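Local coordinates for protein 2'-deoxycytidine 5'-triphosphate deaminase (Agrobacterium tumefaciens, PDB 2R9Q) that probably deaminates 2'-deoxycytidine 5'-triphosphate by hydrolysis, yielding dUTP and ammonia, at residues Val78-Ser81 / Gln82-Leu86; Asp134-Pro137 / Ala138-Gly142; Ala173-Glu177 / Ser178-Lys182. All blocks are in the same frame, centred on the assembly; numbering follows the deposited sequence.

Contact 1. Residues Val78-Ser81 / Gln82-Leu86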
loop_
_atom_site.group_PDB
_atom_site.type_symbol
_atom_site.label_atom_id
_atom_site.label_comp_id
_atom_site.label_asym_id
_atom_site.label_seq_id
_atom_site.Cartn_x
_atom_site.Cartn_y
_atom_site.Cartn_z
ATOM N N VAL B 78 -7.299 25.974 3.424
ATOM C CA VAL B 78 -7.458 25.534 4.798
ATOM C C VAL B 78 -7.006 26.669 5.730
ATOM O O VAL B 78 -5.945 27.240 5.550
ATOM C CB VAL B 78 -6.595 24.280 5.032
ATOM C CG1 VAL B 78 -6.778 23.749 6.446
ATOM C CG2 VAL B 78 -6.900 23.215 3.964
ATOM N N ASP B 79 -7.817 26.997 6.716
ATOM C CA ASP B 79 -7.458 28.018 7.670
ATOM C C ASP B 79 -6.671 27.406 8.816
ATOM O O ASP B 79 -7.100 26.420 9.427
ATOM C CB ASP B 79 -8.700 28.749 8.161
ATOM C CG ASP B 79 -8.479 29.478 9.476
ATOM O OD1 ASP B 79 -7.819 30.551 9.484
ATOM O OD2 ASP B 79 -8.978 28.964 10.512
ATOM N N LEU B 80 -5.511 27.990 9.090
ATOM C CA LEU B 80 -4.650 27.520 10.183
ATOM C C LEU B 80 -4.703 28.403 11.439
ATOM O O LEU B 80 -3.907 28.228 12.379
ATOM C CB LEU B 80 -3.219 27.417 9.711
ATOM C CG LEU B 80 -2.933 26.547 8.500
ATOM C CD1 LEU B 80 -1.429 26.560 8.286
ATOM C CD2 LEU B 80 -3.507 25.142 8.663
ATOM N N SER B 81 -5.632 29.344 11.472
ATOM C CA SER B 81 -5.756 30.241 12.645
ATOM C C SER B 81 -5.918 29.509 13.976
ATOM O O SER B 81 -5.394 29.969 14.984
ATOM C CB SER B 81 -6.904 31.227 12.453
ATOM O OG SER B 81 -6.647 32.040 11.319
ATOM N N GLN B 82 -6.623 28.377 13.969
ATOM C CA GLN B 82 -6.800 27.542 15.174
ATOM C C GLN B 82 -5.980 26.252 15.108
ATOM O O GLN B 82 -5.364 25.863 16.096
ATOM C CB GLN B 82 -8.289 27.189 15.434
ATOM C CG GLN B 82 -9.155 28.359 16.015
ATOM C CD GLN B 82 -8.434 29.227 17.072
ATOM O OE1 GLN B 82 -8.208 30.419 16.851
ATOM N NE2 GLN B 82 -8.071 28.630 18.203
ATOM N N GLY B 83 -5.974 25.596 13.949
ATOM C CA GLY B 83 -5.343 24.303 13.825
ATOM C C GLY B 83 -6.040 23.418 12.825
ATOM O O GLY B 83 -7.228 23.177 12.925
ATOM N N ALA B 84 -5.278 22.914 11.870
ATOM C CA ALA B 84 -5.793 22.025 10.865
ATOM C C ALA B 84 -5.001 20.743 10.873
ATOM O O ALA B 84 -3.805 20.755 11.053
ATOM C CB ALA B 84 -5.702 22.689 9.480
ATOM N N VAL B 85 -5.685 19.644 10.613
ATOM C CA VAL B 85 -5.056 18.363 10.379
ATOM C C VAL B 85 -4.625 18.229 8.918
ATOM O O VAL B 85 -5.397 18.386 7.998
ATOM C CB VAL B 85 -5.989 17.171 10.689
ATOM C CG1 VAL B 85 -5.234 15.817 10.619
ATOM C CG2 VAL B 85 -6.697 17.386 11.984
ATOM N N LEU B 86 -3.356 17.904 8.760
ATOM C CA LEU B 86 -2.779 17.537 7.506
ATOM C C LEU B 86 -2.651 16.001 7.485
ATOM O O LEU B 86 -2.056 15.380 8.362
ATOM C CB LEU B 86 -1.453 18.299 7.296
ATOM C CG LEU B 86 -1.419 19.830 7.514
ATOM C CD1 LEU B 86 -0.004 20.401 7.241
ATOM C CD2 LEU B 86 -2.505 20.660 6.785
HETATM O O HOH W 1 -7.915 26.678 12.107
#
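Torsions in Val78 and Leu80 aim a methyl group of each at the CB of Ala84: in Val78, chi1 (-178°) sets CG1 opposite the backbone N, and in Leu80, chi1 (-56°) sets CG opposite the carbonyl carbon, and with chi2 at -177° extending CD1, the other branch, CD2, is left facing Ala84. Val78 CG1 and Ala84 CB are 3.4 Å apart. Leu80 CD2 lies equally close to Ala84 CB, so the small methyl is held by two branched side chains, both a little closer than methyl groups normally pack. The turn itself is polar. Asp79 forms an Asx turn in which OD1 accepts the backbone N of Ser81 at 3.2 Å, from well above the carboxylate plane. The same OD1 takes the hydroxyl of Ser81 on its syn lone pair, with Ser81 OG 2.6 Å from Asp79 OD1. Two donors thus grip OD1 and probably limit the carboxylate's rotation. A water bridges the turn, donating to Asp79 O and accepting from Gln82 N, each at 2.8 Å. Strand 76-79 pairs with 50-54 through Val78 and Ala51, whereas strand 84-86 pairs with 155-157 through Ala84 and Val157. The turn carries the chain between two sheets, and Leu80 packs between them on Val94 and Val157.

Contact 2. Residues Asp134-Pro137 / Ala138-Gly142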
loop_
_atom_site.group_PDB
_atom_site.type_symbol
_atom_site.label_atom_id
_atom_site.label_comp_id
_atom_site.label_asym_id
_atom_site.label_seq_id
_atom_site.Cartn_x
_atom_site.Cartn_y
_atom_site.Cartn_z
ATOM N N ASP B 134 14.447 24.539 -1.548
ATOM C CA ASP B 134 15.306 24.693 -0.376
ATOM C C ASP B 134 16.583 25.534 -0.601
ATOM O O ASP B 134 17.471 25.560 0.244
ATOM C CB ASP B 134 15.680 23.325 0.200
ATOM C CG ASP B 134 14.471 22.503 0.672
ATOM O OD1 ASP B 134 13.414 23.060 0.995
ATOM O OD2 ASP B 134 14.602 21.272 0.752
ATOM N N LYS B 135 16.637 26.228 -1.738
ATOM C CA LYS B 135 17.716 27.132 -2.078
ATOM C C LYS B 135 17.130 28.516 -2.378
ATOM O O LYS B 135 16.225 28.670 -3.202
ATOM C CB LYS B 135 18.544 26.611 -3.267
ATOM C CG LYS B 135 19.227 25.267 -3.022
ATOM C CD LYS B 135 20.317 25.367 -1.967
ATOM C CE LYS B 135 20.508 24.032 -1.181
ATOM N NZ LYS B 135 19.405 23.722 -0.185
ATOM N N ILE B 136 17.639 29.501 -1.648
ATOM C CA ILE B 136 17.312 30.887 -1.828
ATOM C C ILE B 136 18.530 31.526 -2.547
ATOM O O ILE B 136 19.664 31.479 -2.041
ATOM C CB ILE B 136 17.010 31.561 -0.481
ATOM C CG1 ILE B 136 15.864 30.841 0.240
ATOM C CG2 ILE B 136 16.614 33.026 -0.674
ATOM C CD1 ILE B 136 16.206 29.553 0.911
ATOM N N PRO B 137 18.307 32.094 -3.752
ATOM C CA PRO B 137 19.439 32.676 -4.495
ATOM C C PRO B 137 20.067 33.876 -3.792
ATOM O O PRO B 137 19.433 34.484 -2.947
ATOM C CB PRO B 137 18.824 33.089 -5.825
ATOM C CG PRO B 137 17.493 32.425 -5.882
ATOM C CD PRO B 137 17.043 32.229 -4.493
ATOM N N ALA B 138 21.328 34.147 -4.122
ATOM C CA ALA B 138 22.034 35.336 -3.658
ATOM C C ALA B 138 21.186 36.531 -4.012
ATOM O O ALA B 138 20.806 36.684 -5.156
ATOM C CB ALA B 138 23.434 35.450 -4.263
ATOM N N GLY B 139 20.832 37.317 -3.002
ATOM C CA GLY B 139 20.118 38.564 -3.201
ATOM C C GLY B 139 18.613 38.481 -3.315
ATOM O O GLY B 139 17.985 39.455 -3.687
ATOM N N TYR B 140 18.032 37.340 -2.946
ATOM C CA TYR B 140 16.614 37.084 -3.147
ATOM C C TYR B 140 15.741 38.042 -2.335
ATOM O O TYR B 140 15.919 38.212 -1.120
ATOM C CB TYR B 140 16.258 35.610 -2.808
ATOM C CG TYR B 140 14.765 35.266 -2.929
ATOM C CD1 TYR B 140 14.189 34.990 -4.171
ATOM C CD2 TYR B 140 13.935 35.215 -1.788
ATOM C CE1 TYR B 140 12.831 34.705 -4.273
ATOM C CE2 TYR B 140 12.596 34.932 -1.885
ATOM C CZ TYR B 140 12.038 34.675 -3.123
ATOM O OH TYR B 140 10.683 34.384 -3.231
ATOM N N THR B 141 14.797 38.648 -3.052
ATOM C CA THR B 141 13.718 39.442 -2.505
ATOM C C THR B 141 12.448 38.723 -2.820
ATOM O O THR B 141 12.175 38.441 -4.005
ATOM C CB THR B 141 13.619 40.825 -3.150
ATOM O OG1 THR B 141 14.820 41.535 -2.879
ATOM C CG2 THR B 141 12.423 41.625 -2.603
ATOM N N GLY B 142 11.659 38.452 -1.772
ATOM C CA GLY B 142 10.384 37.792 -1.948
ATOM C C GLY B 142 9.823 37.024 -0.767
ATOM O O GLY B 142 10.387 37.013 0.330
#
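The ring of Tyr140 is approached obliquely by Ile136 CG2 and by Pro137 CD. CG2 of Ile136 reaches the root of the side chain, 3.4 Å from Tyr140 CB, and the same methyl is also 3.6 Å from Tyr140 CD2. Pro137 lies alongside the tyrosine, the two directed alike, with Pro137 CD 4.0 Å from Tyr140 CD1. With Tyr140 CG swung opposite the backbone N (chi1 177°), the ring of this buried residue is placed beside these two groups. The bend is a type II beta turn from Pro137 to Tyr140, closed by the 3.2 Å hydrogen bond from Tyr140 N to Pro137 O. Its N-H...O angle of 140° is far from straight, and the donor sits above the carbonyl plane. Gly139 occupies the third position of the turn, where its positive phi (85°) suits glycine. The hydroxyl of the buried Tyr140 is bonded to Pro143 O and to Asp128 N, which ties the turn to the chain on both sides of it. Ile136 pairs with Ala108 of strand 106-112, while Ile136 and Tyr140 both pack on Leu100 of strand 91-101 and on Thr127 of strand 121-127.

Contact 3. Residues Ala173-Glu177 / Ser178-Lys182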
loop_
_atom_site.group_PDB
_atom_site.type_symbol
_atom_site.label_atom_id
_atom_site.label_comp_id
_atom_site.label_asym_id
_atom_site.label_seq_id
_atom_site.Cartn_x
_atom_site.Cartn_y
_atom_site.Cartn_z
ATOM N N ALA B 173 31.880 28.590 2.454
ATOM C CA ALA B 173 33.118 28.363 3.202
ATOM C C ALA B 173 33.194 26.971 3.814
ATOM O O ALA B 173 33.397 26.824 5.026
ATOM C CB ALA B 173 33.279 29.420 4.282
ATOM N N LEU B 174 33.036 25.963 2.954
ATOM C CA LEU B 174 33.199 24.570 3.327
ATOM C C LEU B 174 34.654 24.249 3.611
ATOM O O LEU B 174 35.568 24.823 3.023
ATOM C CB LEU B 174 32.739 23.630 2.213
ATOM C CG LEU B 174 31.263 23.354 1.894
ATOM C CD1 LEU B 174 30.321 23.857 2.994
ATOM C CD2 LEU B 174 30.903 23.890 0.506
ATOM N N LEU B 175 34.850 23.289 4.499
ATOM C CA LEU B 175 36.168 22.755 4.783
ATOM C C LEU B 175 36.474 21.600 3.839
ATOM O O LEU B 175 35.596 20.796 3.540
ATOM C CB LEU B 175 36.237 22.286 6.235
ATOM C CG LEU B 175 36.368 23.401 7.273
ATOM C CD1 LEU B 175 35.210 24.378 7.185
ATOM C CD2 LEU B 175 36.487 22.765 8.656
ATOM N N ASN B 176 37.718 21.536 3.360
ATOM C CA ASN B 176 38.213 20.372 2.609
ATOM C C ASN B 176 38.817 19.322 3.577
ATOM O O ASN B 176 38.788 19.519 4.802
ATOM C CB ASN B 176 39.190 20.792 1.485
ATOM C CG ASN B 176 40.501 21.443 2.001
ATOM O OD1 ASN B 176 40.603 21.929 3.134
ATOM N ND2 ASN B 176 41.503 21.464 1.131
ATOM N N GLU B 177 39.323 18.210 3.042
ATOM C CA GLU B 177 39.858 17.145 3.884
ATOM C C GLU B 177 40.815 17.639 4.972
ATOM O O GLU B 177 40.646 17.315 6.145
ATOM C CB GLU B 177 40.552 16.080 3.044
ATOM C CG GLU B 177 39.655 14.910 2.642
ATOM C CD GLU B 177 40.354 13.539 2.804
ATOM O OE1 GLU B 177 40.812 13.219 3.955
ATOM O OE2 GLU B 177 40.426 12.790 1.780
ATOM N N SER B 178 41.800 18.433 4.576
ATOM C CA SER B 178 42.895 18.852 5.460
ATOM C C SER B 178 42.429 19.717 6.611
ATOM O O SER B 178 42.873 19.547 7.746
ATOM C CB SER B 178 43.948 19.631 4.663
ATOM O OG SER B 178 44.126 19.039 3.393
ATOM N N GLU B 179 41.558 20.664 6.286
ATOM C CA GLU B 179 40.951 21.586 7.255
ATOM C C GLU B 179 40.167 20.797 8.321
ATOM O O GLU B 179 40.274 21.070 9.527
ATOM C CB GLU B 179 40.014 22.541 6.505
ATOM C CG GLU B 179 40.147 24.026 6.826
ATOM C CD GLU B 179 39.809 24.915 5.625
ATOM O OE1 GLU B 179 39.991 24.453 4.469
ATOM O OE2 GLU B 179 39.361 26.071 5.836
ATOM N N VAL B 180 39.391 19.820 7.855
ATOM C CA VAL B 180 38.606 18.941 8.728
ATOM C C VAL B 180 39.498 18.098 9.652
ATOM O O VAL B 180 39.243 18.007 10.859
ATOM C CB VAL B 180 37.656 18.018 7.901
ATOM C CG1 VAL B 180 36.990 16.974 8.789
ATOM C CG2 VAL B 180 36.599 18.847 7.171
ATOM N N LEU B 181 40.542 17.498 9.073
ATOM C CA LEU B 181 41.495 16.664 9.830
ATOM C C LEU B 181 42.299 17.464 10.868
ATOM O O LEU B 181 42.550 16.970 11.958
ATOM C CB LEU B 181 42.408 15.845 8.880
ATOM C CG LEU B 181 41.716 14.599 8.251
ATOM C CD1 LEU B 181 42.344 14.104 6.939
ATOM C CD2 LEU B 181 41.599 13.412 9.255
ATOM N N LYS B 182 42.651 18.708 10.547
ATOM C CA LYS B 182 43.249 19.631 11.527
ATOM C C LYS B 182 42.307 20.083 12.660
ATOM O O LYS B 182 42.724 20.168 13.809
ATOM C CB LYS B 182 43.798 20.868 10.817
ATOM C CG LYS B 182 44.974 20.570 9.898
ATOM C CD LYS B 182 45.650 21.872 9.405
ATOM C CE LYS B 182 46.128 21.767 7.910
ATOM N NZ LYS B 182 47.074 22.878 7.463
#
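The backbone changes here from an extended run through Leu175 and Asn176 into the first turn of helix 177-186, with Val180 N bonded to Asn176 O at 3.1 Å and Leu181 N bonded to Glu177 O at 2.9 Å. Both bonds are nearly straight, with N-H...O angles of 167° and 162°, so the helix is regular from its first residues. Asn176 stands at the N-cap position. Immediately before the cap, Leu175 turns back over the opening turn: its CB lies 3.6 Å from Val180 CG2 and 3.8 Å from Glu179 CB. This pairing of the residue before the N-cap with the fourth residue after the N-cap is a hydrophobic staple. In Val180, chi1 of 172° places CG1 anti to the backbone N and CG2 anti to the carbonyl carbon, where CG2 also leans on the cap carbonyl, 3.3 Å from Asn176 O. The aliphatic part of Glu179 crosses Leu175 at about a right angle, with Glu179 CG 3.9 Å from Leu175 CG. On another side of the turn, Glu177 and Leu181 run side by side, and Glu177 OE1 comes within 3.5 Å of Leu181 CD1. Leu175 packs on Tyr337 and His339 of strand 331-339, and Val180 and Leu181 both touch Val197. Glu179 OE2 is hydrogen-bonded to His339 NE2, which holds the carboxylate beside the same strand. Chemically, the helix start combines a staple with acidic residues in its first turn, where the positive end of the helix dipole would be expected to favour the negative charges of Glu177 and Glu179.

How the contacts relate
From the N terminus, contact 1 closes the turn between strands 76-79 and 84-86, which lie in different sheets. Contact 2 follows, shaping the passage from strand 135-136, paired with 106-112, to strand 143-150 of the other large N-terminal sheet; the centres of contacts 1 and 2 are about 28 Å apart. Contact 3 comes last, where the chain leaves strand 162-170 and enters helix 177-186 alongside strand 331-339 from the C-terminal half. Contacts 1 and 3 lie on opposite sides of the chain's centre, about 45 Å between centres. All three are in series: none nests within or crosses another, and none touches another, contacts 2 and 3 staying about 11 Å apart at nearest atoms.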